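Local coordinates for protein acyl-CoA dehydrogenase (Geobacillus kaustophilus, PDB 2PG0) that probably catalyses the FAD-dependent alpha,beta-dehydrogenation of acyl chains carried as thioesters, introducing a double bond next to the carbonyl, at residues I141-V146 / G156-I161; A126-E131 / I170-K175; P197-G202 / L218-A223. One frame throughout, in Å; residues are numbered along the deposited sequence.

Interaction 1: I141-V146 / G156-I161; sequences ISTTAV and GQKTFI. With FAD (flavin-adenine dinucleotide), chain C.
Thr-143 packs its hydroxyl against the backbone of Gly-156, OG1 standing 3.5 Å from Gly-156 CA, and this close approach is the centre of the contact. A beta-carbon on Gly-156 would collide with that oxygen, and the backbone angles there would in any case press it against the preceding carbonyl oxygen. With OG1 anti to its carbonyl carbon (chi1 -64°), the hydroxyl also lies alongside Lys-158, 3.6 Å from its CE. A water accepts from Gln-157 N at 3.0 Å and gives a weak bond to Thr-143 OG1, whose stronger partner is Glu-131. The Lys-158 chain is bent at chi2 (-68°) and then runs straight, which carries its ammonium to within 4.1 Å of Ile-141 CD1; there NZ forms a salt bridge with Glu-131 and hydrogen bonds to the carbonyls of Met-129 and Ala-173. Further along 156-161 the protein meets FAD. Phe-160 CD2 comes 3.7 Å from FAD C1', Thr-159 OG1 sits over the centre of one face of the Phe-160 ring, and Tyr-347 of the second subunit packs edge-to-face with that phenylalanine. The gap beside the ribityl chain that an alanine here would open is likely to cost Tyr-347 of the second subunit its aromatic partner. Ile-161 CD1 touches the pyrimidine end of the flavin, 3.7 Å from FAD N3. Buried as it is, Lys-158 probably has its charge balanced by Glu-131, the same carboxylate that holds the threonine hydroxyl, close behind the loop that binds the flavin.

Interaction 2: A126-E131 / I170-K175; sequences AIAMTE and IVVACK. With FAD (flavin-adenine dinucleotide), chain C.
The flavin-binding edge of the middle-domain beta-sheet is formed here, where strand 125-128 runs parallel to strand 169-175, the two short segments inclined by only 13°. Val-171 straddles the bonding pattern: its N donates to Ala-126 O at 2.9 Å, and its O accepts from Ala-128 N at 2.8 Å. Ala-173 N then reaches Ala-128 O in a nearly straight bond (175°). Ala-128 CB rests 3.9 Å from Ile-170 CG2, on the face shared with Ala-126 and Val-172; this branch of Ile-170 is turned anti to its backbone N, while CG1 meets Ala-126 CB. Ile-127 and Val-171 project from the opposite face, where helix 89-105 covers them through Val-98.

From the strand itself Ile-127 O accepts from FAD N3 at 2.9 Å. Past Ala-128 the chain leaves the strand, and two successive amides, Met-129 N and Thr-130 N, grip FAD O2, the second at 3.0 Å. Thr-130 OG1 donates to FAD N1 at 2.8 Å, its position beside its own backbone N (chi1 -52°) letting amide and hydroxyl serve neighbouring flavin atoms. Donors converging on O2 and N1 are likely to stabilise negative charge on the reduced flavin. Such recognition of the pyrimidine edge by a strand end and the loop after it is characteristic of the acyl-CoA dehydrogenase fold.

Interaction 3: P197-G202 / L218-A223; sequences PGFTRG and LFFQDA
Phe-199 and Phe-220 form a displaced aromatic pair, their planes tilted only 11° but with little ring-on-ring overlap: the centroids are 5.3 Å apart and the closest carbons, Phe-199 CD1 and Phe-220 CE1, 3.5 Å. At the edge of the Phe-199 ring lie Phe-219 O and Leu-218 CD2, and its CZ covers one face of the Arg-201 guanidinium, near the border of the group. On the other side of the sheet the Phe-219 ring receives Gly-202 CA and N at its edge. Phe-199 CG is anti to the backbone N (chi1 167°), a turn that brings the ring over to Leu-218, whose CD2 also touches Arg-201 CG at 3.8 Å.

The backbones are antiparallel. Thr-200 and Phe-219 form the hydrogen-bonded pair, with both N...O distances, Thr-200 N to Phe-219 O and Phe-219 N to Thr-200 O, at 2.9 Å. Gln-221 N adds a bond to Gly-198 O, and a water lies within bonding distance of both that carbonyl and Thr-200 OG1. The Thr-200 OG1 atom also packs 3.4 Å from Phe-219 CB.

Arg-201 is held by the carbonyls of Gly-164 and Ala-167. Strand 216-220 is flanked by 199-201 and 151-161; past its end, at the corner before strand 223-226, Asp-222 and Ala-223 both face Val-154 in a G1 beta bulge. Phe-199, Leu-218 and Phe-220 pack onto strand 169-175, and the two phenylalanines also onto strand 187-193.

From the N terminus, strand 125-128 comes first, but its partner 170-175 arrives only after interaction 1 has closed, so the hairpin contact 141-146 / 156-161 is nested in the larger loop of interaction 2. Interaction 3 follows in series, opening at 197 and closing at 218-223. Interactions 1 and 3 share one antiparallel sheet, in which strand 151-161 pairs with strand 216-220; interaction 2 belongs to the mixed sheet. The two sheets meet where Ile-170 and Val-172 pack on Phe-199, Leu-218 and Phe-220, and Thr-143 adds a probable backbone bond to Lys-175. FAD is touched by both interactions 1 and 2, and subunits other than this chain also bind it.

Interaction 1: I141-V146 / G156-I161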
loop_
_atom_site.group_PDB
_atom_site.type_symbol
_atom_site.label_atom_id
_atom_site.label_comp_id
_atom_site.label_asym_id
_atom_site.label_seq_id
_atom_site.Cartn_x
_atom_site.Cartn_y
_atom_site.Cartn_z
ATOM N N ILE A 141 14.435 -19.898 -25.422
ATOM C CA ILE A 141 13.488 -20.685 -26.231
ATOM C C ILE A 141 14.220 -21.821 -26.951
ATOM O O ILE A 141 15.401 -21.686 -27.279
ATOM C CB ILE A 141 12.715 -19.808 -27.249
ATOM C CG1 ILE A 141 13.674 -19.023 -28.155
ATOM C CG2 ILE A 141 11.730 -18.886 -26.520
ATOM C CD1 ILE A 141 13.012 -18.447 -29.411
ATOM N N SER A 142 13.537 -22.937 -27.180
ATOM C CA SER A 142 14.197 -24.099 -27.763
ATOM C C SER A 142 13.567 -24.641 -29.054
ATOM O O SER A 142 14.035 -25.649 -29.599
ATOM C CB SER A 142 14.356 -25.203 -26.714
ATOM O OG SER A 142 13.096 -25.695 -26.296
ATOM N N THR A 143 12.524 -23.971 -29.553
ATOM C CA THR A 143 11.965 -24.309 -30.871
ATOM C C THR A 143 13.071 -24.152 -31.913
ATOM O O THR A 143 13.714 -23.112 -31.981
ATOM C CB THR A 143 10.723 -23.438 -31.242
ATOM O OG1 THR A 143 9.658 -23.701 -30.317
ATOM C CG2 THR A 143 10.228 -23.755 -32.657
ATOM N N THR A 144 13.303 -25.204 -32.697
ATOM C CA THR A 144 14.360 -25.189 -33.700
ATOM C C THR A 144 13.810 -25.133 -35.121
ATOM O O THR A 144 12.728 -25.648 -35.406
ATOM C CB THR A 144 15.290 -26.427 -33.592
ATOM O OG1 THR A 144 14.520 -27.620 -33.767
ATOM C CG2 THR A 144 15.987 -26.468 -32.239
ATOM N N ALA A 145 14.576 -24.498 -36.000
ATOM C CA ALA A 145 14.305 -24.500 -37.432
ATOM C C ALA A 145 15.594 -24.891 -38.134
ATOM O O ALA A 145 16.543 -24.112 -38.179
ATOM C CB ALA A 145 13.831 -23.125 -37.893
ATOM N N VAL A 146 15.628 -26.116 -38.649
ATOM C CA VAL A 146 16.817 -26.647 -39.301
ATOM C C VAL A 146 16.608 -26.600 -40.810
ATOM O O VAL A 146 15.621 -27.128 -41.327
ATOM C CB VAL A 146 17.126 -28.095 -38.843
ATOM C CG1 VAL A 146 18.432 -28.601 -39.475
ATOM C CG2 VAL A 146 17.209 -28.171 -37.323
ATOM N N GLY A 156 9.056 -27.828 -32.167
ATOM C CA GLY A 156 8.891 -27.073 -30.933
ATOM C C GLY A 156 7.445 -26.857 -30.564
ATOM O O GLY A 156 6.539 -27.372 -31.216
ATOM N N GLN A 157 7.241 -26.098 -29.495
ATOM C CA GLN A 157 5.916 -25.842 -28.969
ATOM C C GLN A 157 5.884 -24.402 -28.490
ATOM O O GLN A 157 6.837 -23.915 -27.872
ATOM C CB GLN A 157 5.602 -26.811 -27.825
ATOM C CG GLN A 157 4.220 -26.658 -27.197
ATOM C CD GLN A 157 3.937 -27.714 -26.134
ATOM O OE1 GLN A 157 4.540 -28.785 -26.135
ATOM N NE2 GLN A 157 3.000 -27.420 -25.238
ATOM N N LYS A 158 4.794 -23.721 -28.824
ATOM C CA LYS A 158 4.563 -22.351 -28.397
ATOM C C LYS A 158 3.297 -22.329 -27.567
ATOM O O LYS A 158 2.380 -23.108 -27.810
ATOM C CB LYS A 158 4.444 -21.415 -29.606
ATOM C CG LYS A 158 5.717 -21.315 -30.452
ATOM C CD LYS A 158 6.829 -20.610 -29.696
ATOM C CE LYS A 158 8.067 -20.429 -30.544
ATOM N NZ LYS A 158 9.204 -19.924 -29.716
ATOM N N THR A 159 3.245 -21.440 -26.583
ATOM C CA THR A 159 2.169 -21.482 -25.606
ATOM C C THR A 159 1.564 -20.091 -25.395
ATOM O O THR A 159 2.236 -19.081 -25.611
ATOM C CB THR A 159 2.669 -22.096 -24.272
ATOM O OG1 THR A 159 1.574 -22.256 -23.355
ATOM C CG2 THR A 159 3.714 -21.215 -23.653
ATOM N N PHE A 160 0.293 -20.069 -24.987
ATOM C CA PHE A 160 -0.466 -18.829 -24.757
ATOM C C PHE A 160 -0.583 -17.925 -25.995
ATOM O O PHE A 160 -0.505 -16.699 -25.876
ATOM C CB PHE A 160 0.147 -17.988 -23.626
ATOM C CG PHE A 160 0.434 -18.741 -22.360
ATOM C CD1 PHE A 160 -0.571 -19.421 -21.684
ATOM C CD2 PHE A 160 1.713 -18.708 -21.808
ATOM C CE1 PHE A 160 -0.298 -20.103 -20.491
ATOM C CE2 PHE A 160 1.993 -19.380 -20.619
ATOM C CZ PHE A 160 0.987 -20.072 -19.961
ATOM N N ILE A 161 -0.794 -18.497 -27.174
ATOM C CA ILE A 161 -0.764 -17.681 -28.391
ATOM C C ILE A 161 -2.120 -17.013 -28.663
ATOM O O ILE A 161 -3.123 -17.686 -28.903
ATOM C CB ILE A 161 -0.260 -18.496 -29.627
ATOM C CG1 ILE A 161 1.137 -19.081 -29.354
ATOM C CG2 ILE A 161 -0.282 -17.627 -30.918
ATOM C CD1 ILE A 161 2.160 -18.107 -28.724
HETATM P PA FAD C . 7.721 -16.992 -16.261
HETATM O O1A FAD C . 7.963 -18.448 -15.999
HETATM O O2A FAD C . 8.706 -16.382 -17.226
HETATM O O5B FAD C . 7.734 -16.188 -14.859
HETATM C C5B FAD C . 6.914 -16.611 -13.780
HETATM C C4B FAD C . 6.998 -15.554 -12.677
HETATM O O4B FAD C . 8.352 -15.424 -12.271
HETATM C C3B FAD C . 6.555 -14.186 -13.192
HETATM O O3B FAD C . 5.864 -13.475 -12.188
HETATM C C2B FAD C . 7.857 -13.473 -13.467
HETATM O O2B FAD C . 7.745 -12.062 -13.424
HETATM C C1B FAD C . 8.743 -14.063 -12.369
HETATM N N9A FAD C . 10.166 -13.892 -12.711
HETATM C C8A FAD C . 10.862 -14.502 -13.727
HETATM N N7A FAD C . 12.134 -14.046 -13.704
HETATM C C5A FAD C . 12.256 -13.157 -12.693
HETATM C C6A FAD C . 13.329 -12.402 -12.232
HETATM N N6A FAD C . 14.483 -12.400 -12.905
HETATM N N1A FAD C . 13.146 -11.554 -11.157
HETATM C C2A FAD C . 11.915 -11.454 -10.533
HETATM N N3A FAD C . 10.852 -12.217 -10.987
HETATM C C4A FAD C . 11.023 -13.049 -12.057
HETATM N N1 FAD C . 3.172 -15.043 -25.667
HETATM C C2 FAD C . 3.455 -14.886 -27.012
HETATM O O2 FAD C . 4.602 -15.082 -27.421
HETATM N N3 FAD C . 2.449 -14.524 -27.898
HETATM C C4 FAD C . 1.163 -14.321 -27.440
HETATM O O4 FAD C . 0.273 -14.012 -28.236
HETATM C C4X FAD C . 0.880 -14.467 -26.077
HETATM N N5 FAD C . -0.407 -14.262 -25.602
HETATM C C5X FAD C . -0.701 -14.434 -24.262
HETATM C C6 FAD C . -2.007 -14.245 -23.826
HETATM C C7 FAD C . -2.315 -14.408 -22.477
HETATM C C7M FAD C . -3.738 -14.179 -22.053
HETATM C C8 FAD C . -1.304 -14.769 -21.566
HETATM C C8M FAD C . -1.562 -14.963 -20.098
HETATM C C9 FAD C . -0.003 -14.965 -22.011
HETATM C C9A FAD C . 0.313 -14.794 -23.363
HETATM N N10 FAD C . 1.618 -14.976 -23.828
HETATM C C10 FAD C . 1.894 -14.833 -25.185
HETATM C "C1'" FAD C . 2.762 -15.283 -22.885
HETATM C "C2'" FAD C . 3.166 -14.167 -21.906
HETATM O "O2'" FAD C . 3.908 -13.129 -22.512
HETATM C "C3'" FAD C . 3.998 -14.822 -20.807
HETATM O "O3'" FAD C . 3.089 -15.497 -19.963
HETATM C "C4'" FAD C . 4.860 -13.849 -19.988
HETATM O "O4'" FAD C . 5.911 -13.295 -20.758
HETATM C "C5'" FAD C . 5.461 -14.519 -18.752
HETATM O "O5'" FAD C . 6.122 -15.723 -19.097
HETATM P P FAD C . 5.758 -17.067 -18.296
HETATM O O1P FAD C . 4.267 -17.288 -18.295
HETATM O O2P FAD C . 6.502 -18.230 -18.891
HETATM O O3P FAD C . 6.204 -16.788 -16.766
HETATM O O HOH W 1 9.646 -25.728 -27.707
#

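Interaction 2: A126-E131 / I170-K175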
loop_
_atom_site.group_PDB
_atom_site.type_symbol
_atom_site.label_atom_id
_atom_site.label_comp_id
_atom_site.label_asym_id
_atom_site.label_seq_id
_atom_site.Cartn_x
_atom_site.Cartn_y
_atom_site.Cartn_z
ATOM N N ALA A 126 -0.769 -13.724 -35.891
ATOM C CA ALA A 126 -0.400 -13.997 -34.506
ATOM C C ALA A 126 1.116 -13.975 -34.395
ATOM O O ALA A 126 1.828 -14.072 -35.397
ATOM C CB ALA A 126 -0.934 -15.339 -34.072
ATOM N N ILE A 127 1.608 -13.829 -33.171
ATOM C CA ILE A 127 3.043 -13.893 -32.925
ATOM C C ILE A 127 3.328 -14.917 -31.822
ATOM O O ILE A 127 2.643 -14.932 -30.788
ATOM C CB ILE A 127 3.644 -12.489 -32.641
ATOM C CG1 ILE A 127 5.173 -12.567 -32.539
ATOM C CG2 ILE A 127 2.972 -11.813 -31.415
ATOM C CD1 ILE A 127 5.878 -11.266 -32.859
ATOM N N ALA A 128 4.308 -15.789 -32.071
ATOM C CA ALA A 128 4.594 -16.903 -31.173
ATOM C C ALA A 128 6.042 -16.887 -30.699
ATOM O O ALA A 128 6.962 -17.274 -31.433
ATOM C CB ALA A 128 4.239 -18.244 -31.824
ATOM N N MET A 129 6.213 -16.414 -29.467
ATOM C CA MET A 129 7.514 -16.298 -28.808
ATOM C C MET A 129 7.546 -17.341 -27.680
ATOM O O MET A 129 8.388 -18.243 -27.666
ATOM C CB MET A 129 7.692 -14.893 -28.188
ATOM C CG MET A 129 7.748 -13.677 -29.143
ATOM S SD MET A 129 7.752 -12.071 -28.259
ATOM C CE MET A 129 6.089 -11.511 -28.599
ATOM N N THR A 130 6.583 -17.220 -26.768
ATOM C CA THR A 130 6.530 -17.979 -25.513
ATOM C C THR A 130 6.424 -19.496 -25.693
ATOM O O THR A 130 5.676 -19.989 -26.543
ATOM C CB THR A 130 5.359 -17.461 -24.638
ATOM O OG1 THR A 130 5.471 -16.036 -24.521
ATOM C CG2 THR A 130 5.378 -18.083 -23.242
ATOM N N GLU A 131 7.178 -20.223 -24.868
ATOM C CA GLU A 131 7.200 -21.680 -24.876
ATOM C C GLU A 131 6.913 -22.217 -23.466
ATOM O O GLU A 131 7.013 -21.464 -22.496
ATOM C CB GLU A 131 8.564 -22.172 -25.371
ATOM C CG GLU A 131 8.939 -21.646 -26.761
ATOM C CD GLU A 131 10.210 -22.260 -27.306
ATOM O OE1 GLU A 131 10.897 -22.983 -26.555
ATOM O OE2 GLU A 131 10.538 -22.003 -28.489
ATOM N N ILE A 170 1.456 -16.929 -38.785
ATOM C CA ILE A 170 2.029 -16.842 -37.442
ATOM C C ILE A 170 3.515 -16.487 -37.539
ATOM O O ILE A 170 4.289 -17.210 -38.164
ATOM C CB ILE A 170 1.798 -18.150 -36.614
ATOM C CG1 ILE A 170 0.312 -18.540 -36.571
ATOM C CG2 ILE A 170 2.318 -17.989 -35.187
ATOM C CD1 ILE A 170 -0.147 -19.435 -37.738
ATOM N N VAL A 171 3.898 -15.357 -36.950
ATOM C CA VAL A 171 5.313 -14.992 -36.846
ATOM C C VAL A 171 5.938 -15.798 -35.694
ATOM O O VAL A 171 5.613 -15.580 -34.523
ATOM C CB VAL A 171 5.510 -13.475 -36.648
ATOM C CG1 VAL A 171 6.996 -13.140 -36.474
ATOM C CG2 VAL A 171 4.906 -12.686 -37.831
ATOM N N VAL A 172 6.815 -16.739 -36.040
ATOM C CA VAL A 172 7.372 -17.685 -35.062
ATOM C C VAL A 172 8.849 -17.406 -34.753
ATOM O O VAL A 172 9.683 -17.359 -35.661
ATOM C CB VAL A 172 7.182 -19.162 -35.515
ATOM C CG1 VAL A 172 7.743 -20.138 -34.473
ATOM C CG2 VAL A 172 5.702 -19.457 -35.773
ATOM N N ALA A 173 9.158 -17.221 -33.469
ATOM C CA ALA A 173 10.547 -17.076 -33.025
ATOM C C ALA A 173 11.129 -18.466 -32.796
ATOM O O ALA A 173 10.597 -19.249 -32.012
ATOM C CB ALA A 173 10.632 -16.230 -31.749
ATOM N N CYS A 174 12.212 -18.779 -33.499
ATOM C CA CYS A 174 12.810 -20.110 -33.414
ATOM C C CYS A 174 14.327 -20.036 -33.487
ATOM O O CYS A 174 14.884 -19.031 -33.918
ATOM C CB CYS A 174 12.272 -21.003 -34.529
ATOM S SG CYS A 174 12.365 -20.221 -36.134
ATOM N N LYS A 175 14.996 -21.099 -33.048
ATOM C CA LYS A 175 16.448 -21.136 -33.108
ATOM C C LYS A 175 16.918 -21.811 -34.394
ATOM O O LYS A 175 16.810 -23.028 -34.549
ATOM C CB LYS A 175 17.038 -21.807 -31.862
ATOM C CG LYS A 175 16.887 -20.971 -30.587
ATOM C CD LYS A 175 18.046 -21.205 -29.624
ATOM C CE LYS A 175 17.857 -20.456 -28.306
ATOM N NZ LYS A 175 17.826 -18.984 -28.499
HETATM P PA FAD C . 7.721 -16.992 -16.261
HETATM O O1A FAD C . 7.963 -18.448 -15.999
HETATM O O2A FAD C . 8.706 -16.382 -17.226
HETATM O O5B FAD C . 7.734 -16.188 -14.859
HETATM C C5B FAD C . 6.914 -16.611 -13.780
HETATM C C4B FAD C . 6.998 -15.554 -12.677
HETATM O O4B FAD C . 8.352 -15.424 -12.271
HETATM C C3B FAD C . 6.555 -14.186 -13.192
HETATM O O3B FAD C . 5.864 -13.475 -12.188
HETATM C C2B FAD C . 7.857 -13.473 -13.467
HETATM O O2B FAD C . 7.745 -12.062 -13.424
HETATM C C1B FAD C . 8.743 -14.063 -12.369
HETATM N N9A FAD C . 10.166 -13.892 -12.711
HETATM C C8A FAD C . 10.862 -14.502 -13.727
HETATM N N7A FAD C . 12.134 -14.046 -13.704
HETATM C C5A FAD C . 12.256 -13.157 -12.693
HETATM C C6A FAD C . 13.329 -12.402 -12.232
HETATM N N6A FAD C . 14.483 -12.400 -12.905
HETATM N N1A FAD C . 13.146 -11.554 -11.157
HETATM C C2A FAD C . 11.915 -11.454 -10.533
HETATM N N3A FAD C . 10.852 -12.217 -10.987
HETATM C C4A FAD C . 11.023 -13.049 -12.057
HETATM N N1 FAD C . 3.172 -15.043 -25.667
HETATM C C2 FAD C . 3.455 -14.886 -27.012
HETATM O O2 FAD C . 4.602 -15.082 -27.421
HETATM N N3 FAD C . 2.449 -14.524 -27.898
HETATM C C4 FAD C . 1.163 -14.321 -27.440
HETATM O O4 FAD C . 0.273 -14.012 -28.236
HETATM C C4X FAD C . 0.880 -14.467 -26.077
HETATM N N5 FAD C . -0.407 -14.262 -25.602
HETATM C C5X FAD C . -0.701 -14.434 -24.262
HETATM C C6 FAD C . -2.007 -14.245 -23.826
HETATM C C7 FAD C . -2.315 -14.408 -22.477
HETATM C C7M FAD C . -3.738 -14.179 -22.053
HETATM C C8 FAD C . -1.304 -14.769 -21.566
HETATM C C8M FAD C . -1.562 -14.963 -20.098
HETATM C C9 FAD C . -0.003 -14.965 -22.011
HETATM C C9A FAD C . 0.313 -14.794 -23.363
HETATM N N10 FAD C . 1.618 -14.976 -23.828
HETATM C C10 FAD C . 1.894 -14.833 -25.185
HETATM C "C1'" FAD C . 2.762 -15.283 -22.885
HETATM C "C2'" FAD C . 3.166 -14.167 -21.906
HETATM O "O2'" FAD C . 3.908 -13.129 -22.512
HETATM C "C3'" FAD C . 3.998 -14.822 -20.807
HETATM O "O3'" FAD C . 3.089 -15.497 -19.963
HETATM C "C4'" FAD C . 4.860 -13.849 -19.988
HETATM O "O4'" FAD C . 5.911 -13.295 -20.758
HETATM C "C5'" FAD C . 5.461 -14.519 -18.752
HETATM O "O5'" FAD C . 6.122 -15.723 -19.097
HETATM P P FAD C . 5.758 -17.067 -18.296
HETATM O O1P FAD C . 4.267 -17.288 -18.295
HETATM O O2P FAD C . 6.502 -18.230 -18.891
HETATM O O3P FAD C . 6.204 -16.788 -16.766
#

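Interaction 3: P197-G202 / L218-A223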
loop_
_atom_site.group_PDB
_atom_site.type_symbol
_atom_site.label_atom_id
_atom_site.label_comp_id
_atom_site.label_asym_id
_atom_site.label_seq_id
_atom_site.Cartn_x
_atom_site.Cartn_y
_atom_site.Cartn_z
ATOM N N PRO A 197 2.375 -28.486 -43.360
ATOM C CA PRO A 197 2.507 -29.858 -42.869
ATOM C C PRO A 197 3.328 -29.878 -41.577
ATOM O O PRO A 197 4.351 -29.199 -41.501
ATOM C CB PRO A 197 3.271 -30.566 -43.999
ATOM C CG PRO A 197 3.042 -29.719 -45.213
ATOM C CD PRO A 197 2.971 -28.317 -44.699
ATOM N N GLY A 198 2.854 -30.611 -40.573
ATOM C CA GLY A 198 3.548 -30.717 -39.277
ATOM C C GLY A 198 3.169 -29.666 -38.238
ATOM O O GLY A 198 3.622 -29.728 -37.088
ATOM N N PHE A 199 2.342 -28.707 -38.649
ATOM C CA PHE A 199 1.885 -27.614 -37.795
ATOM C C PHE A 199 0.466 -27.909 -37.332
ATOM O O PHE A 199 -0.451 -28.029 -38.148
ATOM C CB PHE A 199 1.968 -26.287 -38.573
ATOM C CG PHE A 199 1.238 -25.125 -37.931
ATOM C CD1 PHE A 199 1.371 -24.846 -36.570
ATOM C CD2 PHE A 199 0.449 -24.277 -38.711
ATOM C CE1 PHE A 199 0.700 -23.757 -35.990
ATOM C CE2 PHE A 199 -0.215 -23.185 -38.144
ATOM C CZ PHE A 199 -0.094 -22.933 -36.779
ATOM N N THR A 200 0.297 -28.060 -36.021
ATOM C CA THR A 200 -1.023 -28.269 -35.440
ATOM C C THR A 200 -1.266 -27.284 -34.300
ATOM O O THR A 200 -0.355 -26.573 -33.867
ATOM C CB THR A 200 -1.231 -29.719 -34.930
ATOM O OG1 THR A 200 -0.275 -30.012 -33.903
ATOM C CG2 THR A 200 -1.098 -30.727 -36.074
ATOM N N ARG A 201 -2.507 -27.248 -33.827
ATOM C CA ARG A 201 -2.898 -26.317 -32.782
ATOM C C ARG A 201 -3.612 -27.075 -31.666
ATOM O O ARG A 201 -4.250 -28.106 -31.905
ATOM C CB ARG A 201 -3.778 -25.210 -33.380
ATOM C CG ARG A 201 -3.159 -24.584 -34.639
ATOM C CD ARG A 201 -4.185 -24.021 -35.603
ATOM N NE ARG A 201 -4.188 -22.573 -35.533
ATOM C CZ ARG A 201 -3.882 -21.747 -36.530
ATOM N NH1 ARG A 201 -3.570 -22.190 -37.749
ATOM N NH2 ARG A 201 -3.917 -20.451 -36.295
ATOM N N GLY A 202 -3.480 -26.579 -30.440
ATOM C CA GLY A 202 -4.175 -27.186 -29.318
ATOM C C GLY A 202 -5.614 -26.718 -29.258
ATOM O O GLY A 202 -6.008 -25.790 -29.974
ATOM N N LEU A 218 0.597 -23.947 -29.886
ATOM C CA LEU A 218 0.939 -24.332 -31.253
ATOM C C LEU A 218 2.007 -25.409 -31.202
ATOM O O LEU A 218 2.917 -25.339 -30.379
ATOM C CB LEU A 218 1.452 -23.131 -32.055
ATOM C CG LEU A 218 0.528 -21.909 -32.173
ATOM C CD1 LEU A 218 1.224 -20.781 -32.917
ATOM C CD2 LEU A 218 -0.803 -22.254 -32.843
ATOM N N PHE A 219 1.892 -26.393 -32.092
ATOM C CA PHE A 219 2.813 -27.526 -32.118
ATOM C C PHE A 219 3.456 -27.656 -33.489
ATOM O O PHE A 219 2.773 -27.602 -34.516
ATOM C CB PHE A 219 2.083 -28.816 -31.744
ATOM C CG PHE A 219 1.420 -28.763 -30.394
ATOM C CD1 PHE A 219 2.150 -29.021 -29.235
ATOM C CD2 PHE A 219 0.065 -28.458 -30.278
ATOM C CE1 PHE A 219 1.535 -28.973 -27.975
ATOM C CE2 PHE A 219 -0.556 -28.404 -29.021
ATOM C CZ PHE A 219 0.189 -28.660 -27.871
ATOM N N PHE A 220 4.777 -27.803 -33.488
ATOM C CA PHE A 220 5.538 -27.983 -34.712
ATOM C C PHE A 220 6.279 -29.304 -34.589
ATOM O O PHE A 220 7.228 -29.426 -33.801
ATOM C CB PHE A 220 6.509 -26.815 -34.933
ATOM C CG PHE A 220 5.847 -25.452 -34.910
ATOM C CD1 PHE A 220 5.215 -24.946 -36.046
ATOM C CD2 PHE A 220 5.854 -24.677 -33.751
ATOM C CE1 PHE A 220 4.602 -23.691 -36.025
ATOM C CE2 PHE A 220 5.243 -23.423 -33.722
ATOM C CZ PHE A 220 4.614 -22.929 -34.858
ATOM N N GLN A 221 5.802 -30.298 -35.334
ATOM C CA GLN A 221 6.424 -31.613 -35.394
ATOM C C GLN A 221 6.927 -31.820 -36.819
ATOM O O GLN A 221 6.158 -32.175 -37.717
ATOM C CB GLN A 221 5.431 -32.702 -34.957
ATOM C CG GLN A 221 5.024 -32.574 -33.474
ATOM C CD GLN A 221 3.775 -33.361 -33.090
ATOM O OE1 GLN A 221 2.798 -32.783 -32.598
ATOM N NE2 GLN A 221 3.803 -34.684 -33.297
ATOM N N ASP A 222 8.221 -31.557 -37.009
ATOM C CA ASP A 222 8.860 -31.532 -38.330
ATOM C C ASP A 222 8.083 -30.676 -39.326
ATOM O O ASP A 222 7.798 -31.110 -40.446
ATOM C CB ASP A 222 9.067 -32.949 -38.872
ATOM C CG ASP A 222 10.084 -33.728 -38.067
ATOM O OD1 ASP A 222 11.207 -33.211 -37.857
ATOM O OD2 ASP A 222 9.750 -34.852 -37.638
ATOM N N ALA A 223 7.742 -29.464 -38.899
ATOM C CA ALA A 223 6.969 -28.540 -39.717
ATOM C C ALA A 223 7.805 -28.121 -40.912
ATOM O O ALA A 223 8.934 -27.656 -40.752
ATOM C CB ALA A 223 6.553 -27.333 -38.901
HETATM O O HOH W 2 2.169 -30.964 -34.864
#